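Local coordinates for protein amine Dehydrogenase (Pseudomonas putida, PDB 1JMX) that probably carries electrons through its two covalently bound c-type hemes, as the alpha subunit of a quinohemoprotein amine dehydrogenase, at residues L60-A65 with S229-N234; P181-F186 with V279-A284; G345-A350 with L359-K364; N463-A468 with T476-M481. One frame throughout, in Å; residues are numbered along the deposited sequence.

Contact 1. Residues L60-A65 with S229-N234; sequences LVKYLA and SAILYN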
loop_
_atom_site.group_PDB
_atom_site.type_symbol
_atom_site.label_atom_id
_atom_site.label_comp_id
_atom_site.label_asym_id
_atom_site.label_seq_id
_atom_site.Cartn_x
_atom_site.Cartn_y
_atom_site.Cartn_z
ATOM N N LEU A 60 16.808 -23.217 2.971
ATOM C CA LEU A 60 17.599 -22.020 3.251
ATOM C C LEU A 60 16.977 -21.127 4.313
ATOM O O LEU A 60 17.688 -20.580 5.150
ATOM C CB LEU A 60 17.874 -21.229 1.973
ATOM C CG LEU A 60 19.025 -21.801 1.145
ATOM C CD1 LEU A 60 19.199 -20.992 -0.123
ATOM C CD2 LEU A 60 20.312 -21.791 1.963
ATOM N N VAL A 61 15.655 -20.991 4.287
ATOM C CA VAL A 61 14.944 -20.171 5.272
ATOM C C VAL A 61 15.176 -20.744 6.668
ATOM O O VAL A 61 15.520 -20.014 7.588
ATOM C CB VAL A 61 13.420 -20.108 4.972
ATOM C CG1 VAL A 61 12.670 -19.452 6.132
ATOM C CG2 VAL A 61 13.168 -19.335 3.676
ATOM N N LYS A 62 15.030 -22.062 6.802
ATOM C CA LYS A 62 15.233 -22.743 8.079
ATOM C C LYS A 62 16.655 -22.489 8.564
ATOM O O LYS A 62 16.871 -22.077 9.707
ATOM C CB LYS A 62 14.989 -24.249 7.922
ATOM C CG LYS A 62 15.237 -25.084 9.186
ATOM C CD LYS A 62 14.113 -24.924 10.197
ATOM C CE LYS A 62 14.295 -25.828 11.409
ATOM N NZ LYS A 62 15.207 -25.274 12.444
ATOM N N TYR A 63 17.613 -22.680 7.661
ATOM C CA TYR A 63 19.024 -22.485 7.967
ATOM C C TYR A 63 19.334 -21.058 8.407
ATOM O O TYR A 63 19.976 -20.837 9.432
ATOM C CB TYR A 63 19.891 -22.858 6.751
ATOM C CG TYR A 63 21.370 -22.648 6.981
ATOM C CD1 TYR A 63 22.036 -21.542 6.441
ATOM C CD2 TYR A 63 22.100 -23.526 7.788
ATOM C CE1 TYR A 63 23.389 -21.314 6.705
ATOM C CE2 TYR A 63 23.456 -23.307 8.059
ATOM C CZ TYR A 63 24.093 -22.199 7.519
ATOM O OH TYR A 63 25.420 -21.972 7.813
ATOM N N LEU A 64 18.860 -20.089 7.641
ATOM C CA LEU A 64 19.122 -18.689 7.953
ATOM C C LEU A 64 18.339 -18.166 9.158
ATOM O O LEU A 64 18.850 -17.363 9.925
ATOM C CB LEU A 64 18.871 -17.837 6.714
ATOM C CG LEU A 64 19.802 -18.216 5.562
ATOM C CD1 LEU A 64 19.294 -17.641 4.260
ATOM C CD2 LEU A 64 21.215 -17.745 5.874
ATOM N N ALA A 65 17.126 -18.671 9.350
ATOM C CA ALA A 65 16.282 -18.257 10.463
ATOM C C ALA A 65 16.865 -18.696 11.810
ATOM O O ALA A 65 16.706 -18.012 12.814
ATOM C CB ALA A 65 14.872 -18.803 10.282
ATOM N N SER A 229 0.802 -30.058 10.690
ATOM C CA SER A 229 2.198 -30.143 11.079
ATOM C C SER A 229 2.756 -28.770 11.401
ATOM O O SER A 229 2.123 -27.752 11.133
ATOM C CB SER A 229 3.015 -30.802 9.974
ATOM O OG SER A 229 2.814 -30.130 8.746
ATOM N N ALA A 230 3.947 -28.753 11.978
ATOM C CA ALA A 230 4.582 -27.506 12.347
ATOM C C ALA A 230 6.098 -27.640 12.367
ATOM O O ALA A 230 6.638 -28.749 12.449
ATOM C CB ALA A 230 4.084 -27.059 13.701
ATOM N N ILE A 231 6.772 -26.501 12.221
ATOM C CA ILE A 231 8.222 -26.421 12.243
ATOM C C ILE A 231 8.529 -25.397 13.315
ATOM O O ILE A 231 7.712 -24.528 13.604
ATOM C CB ILE A 231 8.816 -25.934 10.889
ATOM C CG1 ILE A 231 8.445 -26.908 9.768
ATOM C CG2 ILE A 231 10.352 -25.859 10.971
ATOM C CD1 ILE A 231 9.046 -26.556 8.410
ATOM N N LEU A 232 9.713 -25.505 13.896
ATOM C CA LEU A 232 10.129 -24.599 14.945
ATOM C C LEU A 232 11.438 -23.923 14.526
ATOM O O LEU A 232 12.443 -24.593 14.271
ATOM C CB LEU A 232 10.285 -25.388 16.253
ATOM C CG LEU A 232 10.408 -24.769 17.649
ATOM C CD1 LEU A 232 11.844 -24.777 18.111
ATOM C CD2 LEU A 232 9.792 -23.389 17.711
ATOM N N TYR A 233 11.380 -22.598 14.400
ATOM C CA TYR A 233 12.523 -21.775 14.020
ATOM C C TYR A 233 13.122 -21.073 15.220
ATOM O O TYR A 233 12.404 -20.603 16.097
ATOM C CB TYR A 233 12.103 -20.695 13.024
ATOM C CG TYR A 233 11.536 -21.203 11.731
ATOM C CD1 TYR A 233 10.168 -21.144 11.482
ATOM C CD2 TYR A 233 12.369 -21.698 10.730
ATOM C CE1 TYR A 233 9.643 -21.556 10.270
ATOM C CE2 TYR A 233 11.857 -22.112 9.514
ATOM C CZ TYR A 233 10.495 -22.036 9.289
ATOM O OH TYR A 233 9.982 -22.425 8.082
ATOM N N ASN A 234 14.446 -21.010 15.253
ATOM C CA ASN A 234 15.181 -20.326 16.311
ATOM C C ASN A 234 14.776 -20.698 17.739
ATOM O O ASN A 234 14.824 -19.863 18.636
ATOM C CB ASN A 234 15.084 -18.810 16.099
ATOM C CG ASN A 234 16.125 -18.034 16.882
ATOM O OD1 ASN A 234 17.157 -18.570 17.267
ATOM N ND2 ASN A 234 15.856 -16.759 17.117
#
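The side chains of Lys-62 and Ala-65, on helix 60-65, meet the ring of Tyr-233 on strand 229-233. Apolar packing dominates. CD of Lys-62 lies 3.7 Å from CE2 of Tyr-233, and CB of Ala-65 lies 3.9 Å from CD2 of Tyr-233, so the two flank the CD2-CE2 edge of the phenol from opposite sides of its plane; CG1 of Val-61 approaches more loosely. Each comes obliquely, whereas CA of Lys-62 sits at the ring edge, in its plane. Two residues earlier on the strand, Ile-231 sets its CG2 4.0 Å from CD of Lys-62 and over the rim of one Tyr-233 face.

The helix belongs to the cytochrome c-like heme domain and the strand to the antiparallel barrel of domain II, so the contact is an interdomain seam. The segment axes approach to 9.1 Å and their directions differ by 34°, a spacing bridged by side chains.

Polar interaction across the seam is slight. Lys-62, its CG trans to N (chi1 177°) and its chain bent at chi2 and chi4, runs across the tyrosine and brings NZ to 3.4 Å from O of Leu-232, a weak hydrogen bond. Stronger partners of this ammonium are Asp-66 and Asp-208, both salt bridges. Asp-66 also accepts a hydrogen bond from the backbone N of Asn-234, whose CB rests 3.7 Å from O of Ala-65.

Contact 2. Residues P181-F186 with V279-A284; sequences PGQWAF and VKEGKA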
loop_
_atom_site.group_PDB
_atom_site.type_symbol
_atom_site.label_atom_id
_atom_site.label_comp_id
_atom_site.label_asym_id
_atom_site.label_seq_id
_atom_site.Cartn_x
_atom_site.Cartn_y
_atom_site.Cartn_z
ATOM N N PRO A 181 7.143 -31.447 22.492
ATOM C CA PRO A 181 6.175 -32.546 22.429
ATOM C C PRO A 181 5.396 -32.767 23.733
ATOM O O PRO A 181 5.926 -32.562 24.828
ATOM C CB PRO A 181 7.056 -33.745 22.077
ATOM C CG PRO A 181 8.087 -33.130 21.188
ATOM C CD PRO A 181 8.454 -31.893 21.988
ATOM N N GLY A 182 4.134 -33.162 23.594
ATOM C CA GLY A 182 3.289 -33.403 24.748
ATOM C C GLY A 182 1.883 -32.908 24.485
ATOM O O GLY A 182 1.522 -32.640 23.341
ATOM N N GLN A 183 1.081 -32.780 25.537
ATOM C CA GLN A 183 -0.284 -32.300 25.386
ATOM C C GLN A 183 -0.302 -30.822 25.742
ATOM O O GLN A 183 0.407 -30.378 26.654
ATOM C CB GLN A 183 -1.254 -33.081 26.277
ATOM C CG GLN A 183 -1.185 -34.608 26.126
ATOM C CD GLN A 183 -1.424 -35.098 24.699
ATOM O OE1 GLN A 183 -2.119 -34.449 23.916
ATOM N NE2 GLN A 183 -0.854 -36.258 24.360
ATOM N N TRP A 184 -1.099 -30.060 25.005
ATOM C CA TRP A 184 -1.183 -28.629 25.225
ATOM C C TRP A 184 -2.615 -28.142 25.319
ATOM O O TRP A 184 -3.330 -28.120 24.325
ATOM C CB TRP A 184 -0.484 -27.878 24.086
ATOM C CG TRP A 184 1.004 -27.983 24.097
ATOM C CD1 TRP A 184 1.759 -29.071 23.743
ATOM C CD2 TRP A 184 1.930 -26.945 24.436
ATOM N NE1 TRP A 184 3.094 -28.768 23.838
ATOM C CE2 TRP A 184 3.231 -27.471 24.260
ATOM C CE3 TRP A 184 1.789 -25.618 24.871
ATOM C CZ2 TRP A 184 4.385 -26.714 24.502
ATOM C CZ3 TRP A 184 2.936 -24.867 25.114
ATOM C CH2 TRP A 184 4.217 -25.418 24.928
ATOM N N ALA A 185 -3.022 -27.714 26.507
ATOM C CA ALA A 185 -4.372 -27.193 26.697
ATOM C C ALA A 185 -4.413 -25.798 26.100
ATOM O O ALA A 185 -3.564 -24.965 26.415
ATOM C CB ALA A 185 -4.714 -27.132 28.187
ATOM N N PHE A 186 -5.375 -25.538 25.225
ATOM C CA PHE A 186 -5.471 -24.216 24.628
ATOM C C PHE A 186 -6.822 -23.521 24.799
ATOM O O PHE A 186 -7.864 -24.151 25.016
ATOM C CB PHE A 186 -5.049 -24.238 23.144
ATOM C CG PHE A 186 -6.040 -24.903 22.224
ATOM C CD1 PHE A 186 -5.866 -26.225 21.832
ATOM C CD2 PHE A 186 -7.138 -24.198 21.730
ATOM C CE1 PHE A 186 -6.767 -26.842 20.962
ATOM C CE2 PHE A 186 -8.046 -24.806 20.861
ATOM C CZ PHE A 186 -7.859 -26.131 20.476
ATOM N N VAL A 279 -0.942 -23.904 27.048
ATOM C CA VAL A 279 -0.030 -24.258 28.123
ATOM C C VAL A 279 0.261 -25.750 28.073
ATOM O O VAL A 279 -0.647 -26.562 27.924
ATOM C CB VAL A 279 -0.624 -23.875 29.499
ATOM C CG1 VAL A 279 0.180 -24.495 30.620
ATOM C CG2 VAL A 279 -0.612 -22.373 29.651
ATOM N N LYS A 280 1.538 -26.101 28.185
ATOM C CA LYS A 280 1.931 -27.497 28.155
ATOM C C LYS A 280 1.647 -28.194 29.480
ATOM O O LYS A 280 1.795 -27.618 30.561
ATOM C CB LYS A 280 3.411 -27.643 27.825
ATOM C CG LYS A 280 3.837 -29.078 27.607
ATOM C CD LYS A 280 5.339 -29.198 27.426
ATOM C CE LYS A 280 5.778 -30.664 27.285
ATOM N NZ LYS A 280 5.459 -31.474 28.507
ATOM N N GLU A 281 1.241 -29.452 29.370
ATOM C CA GLU A 281 0.954 -30.281 30.527
ATOM C C GLU A 281 2.221 -30.357 31.367
ATOM O O GLU A 281 3.326 -30.239 30.839
ATOM C CB GLU A 281 0.550 -31.682 30.070
ATOM C CG GLU A 281 1.597 -32.357 29.186
ATOM C CD GLU A 281 1.245 -33.793 28.836
ATOM O OE1 GLU A 281 1.698 -34.263 27.766
ATOM O OE2 GLU A 281 0.528 -34.455 29.634
ATOM N N GLY A 282 2.054 -30.518 32.676
ATOM C CA GLY A 282 3.205 -30.597 33.558
ATOM C C GLY A 282 3.300 -29.441 34.532
ATOM O O GLY A 282 3.993 -29.552 35.541
ATOM N N LYS A 283 2.656 -28.320 34.207
ATOM C CA LYS A 283 2.640 -27.140 35.075
ATOM C C LYS A 283 1.165 -26.756 35.232
ATOM O O LYS A 283 0.446 -26.671 34.234
ATOM C CB LYS A 283 3.363 -25.955 34.426
ATOM C CG LYS A 283 4.587 -26.303 33.590
ATOM C CD LYS A 283 5.045 -25.093 32.742
ATOM C CE LYS A 283 3.936 -24.578 31.802
ATOM N NZ LYS A 283 3.509 -25.598 30.793
ATOM N N ALA A 284 0.721 -26.535 36.472
ATOM C CA ALA A 284 -0.667 -26.152 36.754
ATOM C C ALA A 284 -0.920 -24.690 36.408
ATOM O O ALA A 284 -0.334 -23.781 37.008
ATOM C CB ALA A 284 -1.012 -26.406 38.224
#
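Trp-184 and Lys-280 face each other as an antiparallel non-hydrogen-bonded pair, and the lysine is laid over the indole. CB of Lys-280 stands 3.5 Å from the centroid of the six-membered ring of Trp-184, only 9° off the ring normal, which makes this a CH-pi contact over the face. The backbone N of Lys-280 lies over the same face, near CE3. Extended as far as CE, the lysine chain continues past the CE2 side of the indole until CE reaches 3.1 Å from O of Pro-181. The indole NE1 is bound to O of Leu-180, a bond consistent with a set rotation of the ring under the lysine. Replacing Trp-184 by a serine would probably leave the aliphatic part of Lys-280 without its flat support and O of Leu-180 without its indole donor.

Gln-183 and Glu-281 instead run side by side and point the same way, their amide and carboxylate planes 69° apart. OE1 of Glu-281 takes the backbone N of Gln-183 at 2.7 Å, with the donor 48° out of the carboxylate plane. In return N of Glu-281 gives a nearly straight bond to O of Gln-183. Ala-185 and Val-279 add two backbone bonds, N of Val-279 to O of Ala-185 measuring 2.9 Å.

This antiparallel pairing joins strand 182-190 to strand 269-280, the first and last of eight, and so is the closing seam of the domain II barrel.

Contact 3. Residues G345-A350 with L359-K364; sequences GQREVA and LAVYDK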
loop_
_atom_site.group_PDB
_atom_site.type_symbol
_atom_site.label_atom_id
_atom_site.label_comp_id
_atom_site.label_asym_id
_atom_site.label_seq_id
_atom_site.Cartn_x
_atom_site.Cartn_y
_atom_site.Cartn_z
ATOM N N GLY A 345 -18.512 -6.449 39.882
ATOM C CA GLY A 345 -17.067 -6.359 39.992
ATOM C C GLY A 345 -16.400 -7.642 39.542
ATOM O O GLY A 345 -17.074 -8.644 39.288
ATOM N N GLN A 346 -15.075 -7.621 39.455
ATOM C CA GLN A 346 -14.332 -8.799 39.028
ATOM C C GLN A 346 -14.161 -9.792 40.189
ATOM O O GLN A 346 -14.040 -9.406 41.352
ATOM C CB GLN A 346 -12.962 -8.403 38.438
ATOM C CG GLN A 346 -12.996 -7.500 37.183
ATOM C CD GLN A 346 -13.089 -8.262 35.843
ATOM O OE1 GLN A 346 -12.878 -9.481 35.776
ATOM N NE2 GLN A 346 -13.393 -7.529 34.768
ATOM N N ARG A 347 -14.153 -11.076 39.859
ATOM C CA ARG A 347 -13.998 -12.134 40.857
ATOM C C ARG A 347 -12.766 -12.965 40.546
ATOM O O ARG A 347 -12.544 -13.350 39.396
ATOM C CB ARG A 347 -15.224 -13.047 40.852
ATOM C CG ARG A 347 -16.497 -12.340 41.265
ATOM C CD ARG A 347 -16.440 -11.959 42.737
ATOM N NE ARG A 347 -17.271 -10.801 43.045
ATOM C CZ ARG A 347 -18.582 -10.724 42.845
ATOM N NH1 ARG A 347 -19.261 -11.742 42.335
ATOM N NH2 ARG A 347 -19.215 -9.602 43.133
ATOM N N GLU A 348 -11.939 -13.207 41.553
ATOM C CA GLU A 348 -10.769 -14.019 41.314
ATOM C C GLU A 348 -11.234 -15.453 41.318
ATOM O O GLU A 348 -11.617 -15.981 42.356
ATOM C CB GLU A 348 -9.699 -13.799 42.376
ATOM C CG GLU A 348 -8.342 -13.368 41.794
ATOM C CD GLU A 348 -7.713 -14.400 40.836
ATOM O OE1 GLU A 348 -8.397 -14.889 39.892
ATOM O OE2 GLU A 348 -6.508 -14.712 41.017
ATOM N N VAL A 349 -11.288 -16.048 40.129
ATOM C CA VAL A 349 -11.714 -17.438 39.971
ATOM C C VAL A 349 -10.607 -18.384 40.435
ATOM O O VAL A 349 -9.425 -18.045 40.371
ATOM C CB VAL A 349 -12.080 -17.739 38.494
ATOM C CG1 VAL A 349 -12.499 -19.182 38.321
ATOM C CG2 VAL A 349 -13.207 -16.819 38.043
ATOM N N ALA A 350 -11.000 -19.556 40.930
ATOM C CA ALA A 350 -10.044 -20.552 41.402
ATOM C C ALA A 350 -10.564 -21.978 41.299
ATOM O O ALA A 350 -11.773 -22.217 41.332
ATOM C CB ALA A 350 -9.647 -20.256 42.842
ATOM N N LEU A 359 -13.608 -13.103 36.701
ATOM C CA LEU A 359 -14.996 -13.229 36.245
ATOM C C LEU A 359 -15.715 -11.926 36.575
ATOM O O LEU A 359 -15.776 -11.519 37.735
ATOM C CB LEU A 359 -15.688 -14.393 36.966
ATOM C CG LEU A 359 -17.081 -14.840 36.516
ATOM C CD1 LEU A 359 -17.064 -15.219 35.058
ATOM C CD2 LEU A 359 -17.519 -16.037 37.347
ATOM N N ALA A 360 -16.231 -11.256 35.552
ATOM C CA ALA A 360 -16.936 -9.999 35.763
ATOM C C ALA A 360 -18.390 -10.254 36.095
ATOM O O ALA A 360 -19.102 -10.900 35.333
ATOM C CB ALA A 360 -16.839 -9.121 34.527
ATOM N N VAL A 361 -18.799 -9.823 37.280
ATOM C CA VAL A 361 -20.185 -9.957 37.702
ATOM C C VAL A 361 -20.714 -8.562 37.458
ATOM O O VAL A 361 -20.099 -7.596 37.892
ATOM C CB VAL A 361 -20.304 -10.285 39.200
ATOM C CG1 VAL A 361 -21.775 -10.299 39.622
ATOM C CG2 VAL A 361 -19.673 -11.619 39.476
ATOM N N TYR A 362 -21.816 -8.435 36.732
ATOM C CA TYR A 362 -22.334 -7.106 36.464
ATOM C C TYR A 362 -23.833 -7.009 36.642
ATOM O O TYR A 362 -24.541 -8.014 36.585
ATOM C CB TYR A 362 -21.947 -6.657 35.048
ATOM C CG TYR A 362 -22.724 -7.337 33.941
ATOM C CD1 TYR A 362 -23.775 -6.676 33.302
ATOM C CD2 TYR A 362 -22.410 -8.634 33.528
ATOM C CE1 TYR A 362 -24.496 -7.285 32.279
ATOM C CE2 TYR A 362 -23.126 -9.255 32.499
ATOM C CZ TYR A 362 -24.166 -8.569 31.883
ATOM O OH TYR A 362 -24.876 -9.157 30.870
ATOM N N ASP A 363 -24.305 -5.779 36.832
ATOM C CA ASP A 363 -25.731 -5.522 37.003
ATOM C C ASP A 363 -26.372 -4.920 35.760
ATOM O O ASP A 363 -27.420 -5.389 35.312
ATOM C CB ASP A 363 -26.012 -4.660 38.258
ATOM C CG ASP A 363 -25.131 -3.409 38.359
ATOM O OD1 ASP A 363 -24.242 -3.176 37.497
ATOM O OD2 ASP A 363 -25.345 -2.642 39.328
ATOM N N LYS A 364 -25.701 -3.932 35.174
ATOM C CA LYS A 364 -26.196 -3.254 33.981
ATOM C C LYS A 364 -25.061 -2.745 33.101
ATOM O O LYS A 364 -24.001 -2.352 33.594
ATOM C CB LYS A 364 -27.083 -2.064 34.366
ATOM C CG LYS A 364 -26.417 -1.045 35.296
ATOM C CD LYS A 364 -26.776 0.396 34.917
ATOM C CE LYS A 364 -26.035 0.844 33.643
ATOM N NZ LYS A 364 -26.510 2.164 33.118
#
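Arg-347 and Leu-359 form a hydrogen-bonded pair in the antiparallel beta hairpin of strands 345-351 and 354-362, part of the mixed sheet of domain III. The segment axes approach to 4.4 Å, with 144° between their directions. N of Arg-347 reaches O of Leu-359 at 2.7 Å, and N of Leu-359 answers to O of Arg-347 on a lone pair in the carbonyl plane. Gly-345 and Val-361 make the second such pair; the backbone angles of Gly-345 would press any CB against the preceding carbonyl, which calls for glycine.

The side chain of Arg-347 can be followed outward over the second strand. Its CB lies 3.5 Å from O of Leu-359 and 4.1 Å from CB of Leu-359. With CG beside the backbone N (chi1 -64°) and a bend at chi2, the chain turns back toward Val-361, and CG of Arg-347 comes 3.7 Å from CG2 of Val-361. At the guanidinium, CZ keeps an equal 3.7 Å to that same methyl, approaching obliquely. NH1 is modelled too near the valine to bear interpretation, while NH2 lies 4.1 Å from CB of Val-361. A serine in place of Arg-347 would probably leave CG2 of Val-361 without the aliphatic CG of the arginine beside it.

Further along, Val-349 and Leu-359 both touch Val-289 of strand 285-295 and Leu-315. Between the two hairpin residues, CG2 of Val-349 meets CB of Leu-359 at 3.6 Å.

Contact 4. Residues N463-A468 with T476-M481; sequences NLKVIA and TGEGHM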
loop_
_atom_site.group_PDB
_atom_site.type_symbol
_atom_site.label_atom_id
_atom_site.label_comp_id
_atom_site.label_asym_id
_atom_site.label_seq_id
_atom_site.Cartn_x
_atom_site.Cartn_y
_atom_site.Cartn_z
ATOM N N ASN A 463 -17.614 4.142 2.876
ATOM C CA ASN A 463 -17.173 4.720 4.139
ATOM C C ASN A 463 -18.349 4.446 5.079
ATOM O O ASN A 463 -19.373 5.132 5.031
ATOM C CB ASN A 463 -16.933 6.223 3.959
ATOM C CG ASN A 463 -16.054 6.803 5.030
ATOM O OD1 ASN A 463 -15.723 6.134 6.002
ATOM N ND2 ASN A 463 -15.669 8.057 4.862
ATOM N N LEU A 464 -18.205 3.410 5.900
ATOM C CA LEU A 464 -19.271 2.971 6.792
ATOM C C LEU A 464 -19.119 3.136 8.305
ATOM O O LEU A 464 -18.021 3.159 8.862
ATOM C CB LEU A 464 -19.605 1.508 6.481
ATOM C CG LEU A 464 -19.990 1.173 5.040
ATOM C CD1 LEU A 464 -20.280 -0.312 4.925
ATOM C CD2 LEU A 464 -21.205 1.994 4.609
ATOM N N LYS A 465 -20.269 3.223 8.959
ATOM C CA LYS A 465 -20.360 3.357 10.402
ATOM C C LYS A 465 -20.958 2.038 10.866
ATOM O O LYS A 465 -22.025 1.640 10.410
ATOM C CB LYS A 465 -21.274 4.531 10.770
ATOM C CG LYS A 465 -21.118 5.009 12.197
ATOM C CD LYS A 465 -21.589 6.453 12.371
ATOM C CE LYS A 465 -23.070 6.623 12.017
ATOM N NZ LYS A 465 -23.599 7.961 12.460
ATOM N N VAL A 466 -20.214 1.329 11.701
ATOM C CA VAL A 466 -20.635 0.034 12.217
ATOM C C VAL A 466 -21.368 0.187 13.547
ATOM O O VAL A 466 -20.759 0.534 14.556
ATOM C CB VAL A 466 -19.409 -0.889 12.383
ATOM C CG1 VAL A 466 -19.800 -2.193 13.048
ATOM C CG2 VAL A 466 -18.777 -1.153 11.019
ATOM N N ILE A 467 -22.673 -0.085 13.542
ATOM C CA ILE A 467 -23.490 0.041 14.750
ATOM C C ILE A 467 -23.849 -1.293 15.393
ATOM O O ILE A 467 -24.432 -2.166 14.752
ATOM C CB ILE A 467 -24.835 0.779 14.473
ATOM C CG1 ILE A 467 -24.621 1.992 13.566
ATOM C CG2 ILE A 467 -25.489 1.203 15.794
ATOM C CD1 ILE A 467 -23.718 3.010 14.129
ATOM N N ALA A 468 -23.492 -1.432 16.666
ATOM C CA ALA A 468 -23.809 -2.623 17.446
ATOM C C ALA A 468 -24.819 -2.195 18.506
ATOM O O ALA A 468 -24.674 -1.137 19.118
ATOM C CB ALA A 468 -22.567 -3.171 18.124
ATOM N N THR A 476 -26.175 1.032 22.630
ATOM C CA THR A 476 -25.469 1.072 21.355
ATOM C C THR A 476 -23.974 1.417 21.404
ATOM O O THR A 476 -23.496 2.095 22.310
ATOM C CB THR A 476 -26.174 2.031 20.377
ATOM O OG1 THR A 476 -26.163 3.353 20.919
ATOM C CG2 THR A 476 -27.609 1.610 20.164
ATOM N N GLY A 477 -23.263 0.936 20.389
ATOM C CA GLY A 477 -21.837 1.164 20.243
ATOM C C GLY A 477 -21.570 1.478 18.783
ATOM O O GLY A 477 -22.257 0.974 17.895
ATOM N N GLU A 478 -20.549 2.284 18.525
ATOM C CA GLU A 478 -20.222 2.689 17.163
ATOM C C GLU A 478 -18.774 2.453 16.735
ATOM O O GLU A 478 -17.833 2.760 17.467
ATOM C CB GLU A 478 -20.550 4.163 16.995
ATOM C CG GLU A 478 -21.623 4.426 15.988
ATOM C CD GLU A 478 -22.179 5.832 16.085
ATOM O OE1 GLU A 478 -21.371 6.790 16.186
ATOM O OE2 GLU A 478 -23.429 5.971 16.066
ATOM N N GLY A 479 -18.615 1.968 15.510
ATOM C CA GLY A 479 -17.298 1.706 14.964
ATOM C C GLY A 479 -17.189 2.339 13.588
ATOM O O GLY A 479 -18.176 2.836 13.046
ATOM N N HIS A 480 -15.982 2.333 13.034
ATOM C CA HIS A 480 -15.733 2.908 11.720
ATOM C C HIS A 480 -15.043 1.895 10.828
ATOM O O HIS A 480 -13.976 1.383 11.161
ATOM C CB HIS A 480 -14.861 4.162 11.843
ATOM C CG HIS A 480 -14.684 4.911 10.556
ATOM N ND1 HIS A 480 -13.755 5.917 10.405
ATOM C CD2 HIS A 480 -15.329 4.817 9.370
ATOM C CE1 HIS A 480 -13.837 6.413 9.186
ATOM N NE2 HIS A 480 -14.785 5.762 8.539
ATOM N N MET A 481 -15.662 1.621 9.687
ATOM C CA MET A 481 -15.111 0.685 8.727
ATOM C C MET A 481 -15.078 1.282 7.326
ATOM O O MET A 481 -16.014 1.952 6.897
ATOM C CB MET A 481 -15.931 -0.609 8.707
ATOM C CG MET A 481 -15.479 -1.605 7.646
ATOM S SD MET A 481 -16.546 -3.030 7.452
ATOM C CE MET A 481 -18.076 -2.250 6.981
#
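NE2 of His-480 donates to OD1 of Asn-463 at 2.7 Å, a bond that is 173° at the hydrogen. It ties the two strands of an antiparallel beta hairpin, 462-470 with 476-484, in domain IV. The geometry is flat throughout: OD1 is only 2° out of the imidazole plane, NE2 lies in the carbonyl plane of the amide, and amide and ring are nearly coplanar. A trans first torsion (chi1 -173°) swings the ring so that CD2 also comes within 3.2 Å of O of Leu-464 at its edge. Outside the hairpin, Phe-421 stacks on this imidazole and Phe-374 meets it edge-to-face, which further fixes its orientation.

Six backbone hydrogen bonds join Leu-464 with Met-481, Val-466 with Gly-479 and Ala-468 with Gly-477. Val-466 and Met-481 point to one side of the sheet, where both touch Phe-393 of strand 391-400. On the other side, Lys-465 crosses Glu-478 obliquely, but NZ of Lys-465 stays 4.1 Å from OE2 of Glu-478, beyond a salt bridge. Among the apolar residues, CG2 of Val-466 touches CB of Met-481 at 3.7 Å, and CD1 of Leu-464 meets CE of Met-481 at 3.6 Å.

How the contacts relate
The four contacts sample the heme domain and domains II, III and IV. Contacts 1 and 2 share the eight-stranded barrel of domain II, their centres 23 Å apart: one docks helix 54-67 on strand 223-233, the other closes the barrel between its first and last strands. Their segments alternate along the chain, the strand used by contact 1 falling between the two that contact 2 joins. Contacts 3 and 4 follow in series, each a local hairpin in its own sheet, with centres 28 Å apart. Contacts 1 and 4 lie on opposite sides of the chain's centre, about 41 Å between centres. Long-range closure thus gives way to hairpin pairing toward the C-terminus.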